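Local coordinates for putative nudix hydrolase family member (Chromobacterium violaceum, PDB 3F13), which is a putative Nudix-family hydrolase, probably magnesium-dependent, whose substrate is not established, at residues L11-L15 with I78-N82; T20-E24 with V86-I90. All coordinates share one frame; numbering follows the deposited sequence.

Contact 1. Residues L11-L15 with I78-N82; sequences LPSDL and ITPFN
Leu15 lies against the hairpin loop between strands 70-78 and 82-90, where residues 11-15 lead into strand 16-25 of the Nudix fold. Its CB sits near the carbonyl of Phe81, and its CA approaches Phe81 O at 3.4 Å in a CA-H...O contact. With CG anti to the carbonyl carbon (chi1 -57°), the two methyls reach over the loop: CD1 comes to 4.2 Å from Ile78 CB and also nears the carbonyl oxygen of Thr79, while CD2 lies 3.1 Å from Pro80 O. The loop keeps its shape through an ST turn and ST motif, Thr79 OG1 accepting from the backbone N-H groups of both Phe81 and Asn82, and through a backbone bond from Thr79 N to Asn82 O. Pro12 places CD over one face of the Phe81 ring, and its CG is 4.0 Å from Phe81 CD1. Leu11 adds a touch of CD2 on Pro80 CB. No direct hydrogen bond joins the two segments, although Phe81 is tied by its backbone to Ala16 just beyond. One water bridges them instead, donating to Asp14 O at 3.2 Å and to Phe81 O at 2.7 Å.

Contact 2. Residues T20-E24 with V86-I90; sequences TAIIE and VYLCI
Strand segments 20-22 and 86-90 run parallel, their axes 4.7 Å apart at closest and 48° apart in direction, with Thr20 beside Val86, Ala21 beside Tyr87 and Ile22 beside Leu88. Three backbone bonds join them: Tyr87 N to Thr20 O, Ile22 N to Tyr87 O, nearly straight at 177°, and Cys89 N to Ile22 O. Past the last bridge the backbones splay, and a water takes over, accepting from Glu24 N and donating to Cys89 O. On the Thr20 and Ile22 face, Ile22 spans two neighbours: its CD1 presses on Val86 CG1 at 3.4 Å, tighter than usual, and its CG2 meets Leu88 CD1 at 3.7 Å. Leu88 has CG anti to the backbone N (chi1 176°), which carries CD1 towards the neighbouring strand, 3.4 Å from Ile22 O. This pair belongs to the central mixed sheet of the Nudix fold, packed between helices; Leu88 and Glu24 touch Leu145 of helix 136-157, while helix 52-64 lies over the Ala21 and Tyr87 face. There Ala21 CB meets Cys89 SG at 3.8 Å, and Ile23 CG1 lies 4.0 Å from Cys89 CB. The Tyr87 ring turns an edge to Thr20 O, with CD2 3.7 Å from that oxygen. The Glu24 carboxylate turns to helix 118-132, where OE2 bonds Tyr127 OH and forms a salt bridge with Arg131 NE.

Overall arrangement
Contacts 1 and 2 lie about 22 Å apart, centre to centre; contact 1 is at the loops that lead into strands 16-25 and 82-90, contact 2 on the two strands themselves. Their segments alternate in the chain: 11-15, 20-24, 78-82, then 86-90. Contact 1 is at the surface, about 20 Å from the centre of the chain, where the N-terminal lead-in meets the turn that opens strand 82-90; contact 2 is only about 3 Å from that centre and almost wholly buried. Helix 52-64 and strands 28-33, 43-45 and 70-78 come between the two segments of contact 2 in sequence, so its parallel pairing joins parts of the chain about 60 residues apart.

Contact 1. Residues L11-L15 with I78-N82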
loop_
_atom_site.group_PDB
_atom_site.type_symbol
_atom_site.label_atom_id
_atom_site.label_comp_id
_atom_site.label_asym_id
_atom_site.label_seq_id
_atom_site.Cartn_x
_atom_site.Cartn_y
_atom_site.Cartn_z
ATOM N N LEU B 11 -7.847 31.295 7.873
ATOM C CA LEU B 11 -6.626 30.424 7.938
ATOM C C LEU B 11 -6.468 29.829 9.332
ATOM O O LEU B 11 -6.575 30.533 10.344
ATOM C CB LEU B 11 -5.381 31.218 7.552
ATOM C CG LEU B 11 -5.508 32.014 6.258
ATOM C CD1 LEU B 11 -4.774 33.333 6.426
ATOM C CD2 LEU B 11 -4.983 31.251 5.036
ATOM N N PRO B 12 -6.221 28.517 9.387
ATOM C CA PRO B 12 -6.269 27.762 10.639
ATOM C C PRO B 12 -4.971 27.846 11.429
ATOM O O PRO B 12 -3.965 28.345 10.921
ATOM C CB PRO B 12 -6.519 26.326 10.163
ATOM C CG PRO B 12 -5.815 26.274 8.802
ATOM C CD PRO B 12 -5.871 27.677 8.228
ATOM N N SER B 13 -5.007 27.387 12.680
ATOM C CA SER B 13 -3.807 27.317 13.513
ATOM C C SER B 13 -2.808 26.315 12.985
ATOM O O SER B 13 -1.627 26.377 13.337
ATOM C CB SER B 13 -4.138 26.891 14.951
ATOM O OG SER B 13 -4.809 27.928 15.644
ATOM N N ASP B 14 -3.292 25.360 12.197
ATOM C CA ASP B 14 -2.484 24.230 11.710
ATOM C C ASP B 14 -3.241 23.590 10.537
ATOM O O ASP B 14 -4.454 23.794 10.386
ATOM C CB ASP B 14 -2.301 23.149 12.776
ATOM C CG ASP B 14 -1.491 23.608 13.967
ATOM O OD1 ASP B 14 -0.253 23.806 13.844
ATOM O OD2 ASP B 14 -2.098 23.743 15.057
ATOM N N LEU B 15 -2.539 22.795 9.731
ATOM C CA LEU B 15 -3.160 22.067 8.617
ATOM C C LEU B 15 -3.598 20.652 9.038
ATOM O O LEU B 15 -2.829 19.931 9.696
ATOM C CB LEU B 15 -2.151 21.931 7.464
ATOM C CG LEU B 15 -1.566 23.222 6.895
ATOM C CD1 LEU B 15 -0.784 22.953 5.589
ATOM C CD2 LEU B 15 -2.712 24.227 6.639
ATOM N N ILE B 78 -0.207 20.492 -0.347
ATOM C CA ILE B 78 -0.770 21.324 0.725
ATOM C C ILE B 78 -1.682 22.434 0.180
ATOM O O ILE B 78 -1.448 23.011 -0.871
ATOM C CB ILE B 78 0.297 21.940 1.678
ATOM C CG1 ILE B 78 1.132 22.982 0.933
ATOM C CG2 ILE B 78 1.191 20.820 2.272
ATOM C CD1 ILE B 78 1.978 23.863 1.811
ATOM N N THR B 79 -2.701 22.744 0.955
ATOM C CA THR B 79 -3.588 23.863 0.637
ATOM C C THR B 79 -3.673 24.706 1.912
ATOM O O THR B 79 -3.017 24.391 2.900
ATOM C CB THR B 79 -4.983 23.346 0.314
ATOM O OG1 THR B 79 -5.645 23.071 1.549
ATOM C CG2 THR B 79 -4.884 22.052 -0.503
ATOM N N PRO B 80 -4.524 25.748 1.920
ATOM C CA PRO B 80 -4.464 26.610 3.102
ATOM C C PRO B 80 -4.958 25.939 4.356
ATOM O O PRO B 80 -4.561 26.356 5.446
ATOM C CB PRO B 80 -5.349 27.813 2.717
ATOM C CG PRO B 80 -5.215 27.883 1.179
ATOM C CD PRO B 80 -5.266 26.373 0.809
ATOM N N PHE B 81 -5.759 24.884 4.199
ATOM C CA PHE B 81 -6.381 24.191 5.323
ATOM C C PHE B 81 -5.898 22.763 5.615
ATOM O O PHE B 81 -6.002 22.297 6.758
ATOM C CB PHE B 81 -7.891 24.139 5.103
ATOM C CG PHE B 81 -8.554 25.480 5.278
ATOM C CD1 PHE B 81 -9.033 25.875 6.527
ATOM C CD2 PHE B 81 -8.652 26.348 4.215
ATOM C CE1 PHE B 81 -9.630 27.126 6.694
ATOM C CE2 PHE B 81 -9.226 27.596 4.369
ATOM C CZ PHE B 81 -9.715 27.990 5.615
ATOM N N ASN B 82 -5.430 22.080 4.572
ATOM C CA ASN B 82 -5.164 20.646 4.619
ATOM C C ASN B 82 -3.787 20.266 4.071
ATOM O O ASN B 82 -3.260 20.909 3.141
ATOM C CB ASN B 82 -6.261 19.926 3.843
ATOM C CG ASN B 82 -7.616 20.092 4.524
ATOM O OD1 ASN B 82 -7.733 19.904 5.737
ATOM N ND2 ASN B 82 -8.609 20.498 3.776
HETATM O O HOH W 1 -7.235 23.103 9.003
#

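Contact 2. Residues T20-E24 with V86-I90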
loop_
_atom_site.group_PDB
_atom_site.type_symbol
_atom_site.label_atom_id
_atom_site.label_comp_id
_atom_site.label_asym_id
_atom_site.label_seq_id
_atom_site.Cartn_x
_atom_site.Cartn_y
_atom_site.Cartn_z
ATOM N N THR B 20 -5.410 11.145 0.042
ATOM C CA THR B 20 -6.198 11.272 -1.172
ATOM C C THR B 20 -5.757 10.141 -2.082
ATOM O O THR B 20 -4.536 9.889 -2.137
ATOM C CB THR B 20 -5.899 12.624 -1.840
ATOM O OG1 THR B 20 -6.447 13.664 -1.007
ATOM C CG2 THR B 20 -6.493 12.704 -3.264
ATOM N N ALA B 21 -6.707 9.451 -2.735
ATOM C CA ALA B 21 -6.388 8.298 -3.637
ATOM C C ALA B 21 -6.555 8.622 -5.093
ATOM O O ALA B 21 -7.560 9.227 -5.500
ATOM C CB ALA B 21 -7.303 7.093 -3.331
ATOM N N ILE B 22 -5.599 8.167 -5.878
ATOM C CA ILE B 22 -5.742 8.144 -7.316
ATOM C C ILE B 22 -5.933 6.695 -7.670
ATOM O O ILE B 22 -5.007 5.899 -7.492
ATOM C CB ILE B 22 -4.474 8.616 -8.023
ATOM C CG1 ILE B 22 -4.272 10.132 -7.845
ATOM C CG2 ILE B 22 -4.561 8.202 -9.520
ATOM C CD1 ILE B 22 -4.725 10.684 -6.557
ATOM N N ILE B 23 -7.148 6.334 -8.115
ATOM C CA ILE B 23 -7.472 4.965 -8.483
ATOM C C ILE B 23 -7.830 4.912 -9.959
ATOM O O ILE B 23 -8.863 5.454 -10.359
ATOM C CB ILE B 23 -8.680 4.460 -7.692
ATOM C CG1 ILE B 23 -8.313 4.377 -6.220
ATOM C CG2 ILE B 23 -9.117 3.069 -8.182
ATOM C CD1 ILE B 23 -9.568 4.285 -5.310
ATOM N N GLU B 24 -6.998 4.252 -10.752
ATOM C CA GLU B 24 -7.243 4.200 -12.194
ATOM C C GLU B 24 -8.138 3.002 -12.522
ATOM O O GLU B 24 -7.772 1.839 -12.312
ATOM C CB GLU B 24 -5.920 4.142 -12.969
ATOM C CG GLU B 24 -5.097 5.393 -12.844
ATOM C CD GLU B 24 -4.615 5.939 -14.194
ATOM O OE1 GLU B 24 -5.183 5.541 -15.238
ATOM O OE2 GLU B 24 -3.673 6.764 -14.215
ATOM N N VAL B 86 -0.798 11.955 -1.226
ATOM C CA VAL B 86 -1.504 11.424 -2.378
ATOM C C VAL B 86 -0.922 10.069 -2.764
ATOM O O VAL B 86 0.295 9.967 -2.872
ATOM C CB VAL B 86 -1.328 12.398 -3.576
ATOM C CG1 VAL B 86 -2.070 11.887 -4.842
ATOM C CG2 VAL B 86 -1.875 13.769 -3.177
ATOM N N TYR B 87 -1.777 9.064 -2.993
ATOM C CA TYR B 87 -1.339 7.682 -3.274
ATOM C C TYR B 87 -2.046 7.096 -4.493
ATOM O O TYR B 87 -3.276 7.245 -4.638
ATOM C CB TYR B 87 -1.719 6.726 -2.132
ATOM C CG TYR B 87 -1.309 7.184 -0.747
ATOM C CD1 TYR B 87 -0.172 6.651 -0.133
ATOM C CD2 TYR B 87 -2.046 8.151 -0.054
ATOM C CE1 TYR B 87 0.230 7.041 1.121
ATOM C CE2 TYR B 87 -1.648 8.545 1.253
ATOM C CZ TYR B 87 -0.479 8.005 1.804
ATOM O OH TYR B 87 -0.070 8.364 3.092
ATOM N N LEU B 88 -1.314 6.350 -5.303
ATOM C CA LEU B 88 -1.901 5.596 -6.417
ATOM C C LEU B 88 -2.284 4.263 -5.793
ATOM O O LEU B 88 -1.432 3.611 -5.176
ATOM C CB LEU B 88 -0.848 5.337 -7.494
ATOM C CG LEU B 88 -1.327 4.468 -8.678
ATOM C CD1 LEU B 88 -2.383 5.166 -9.520
ATOM C CD2 LEU B 88 -0.150 4.069 -9.583
ATOM N N CYS B 89 -3.550 3.891 -5.883
ATOM C CA CYS B 89 -4.030 2.651 -5.246
ATOM C C CYS B 89 -4.610 1.637 -6.227
ATOM O O CYS B 89 -5.281 2.013 -7.174
ATOM C CB CYS B 89 -5.122 2.978 -4.238
ATOM S SG CYS B 89 -4.705 4.287 -3.052
ATOM N N ILE B 90 -4.374 0.354 -5.948
ATOM C CA ILE B 90 -5.012 -0.761 -6.616
ATOM C C ILE B 90 -5.969 -1.458 -5.636
ATOM O O ILE B 90 -5.624 -1.747 -4.468
ATOM C CB ILE B 90 -3.996 -1.890 -6.944
ATOM C CG1 ILE B 90 -2.670 -1.352 -7.451
ATOM C CG2 ILE B 90 -4.656 -2.986 -7.796
ATOM C CD1 ILE B 90 -1.830 -2.465 -8.056
HETATM O O HOH W 2 -4.929 2.615 -9.847
#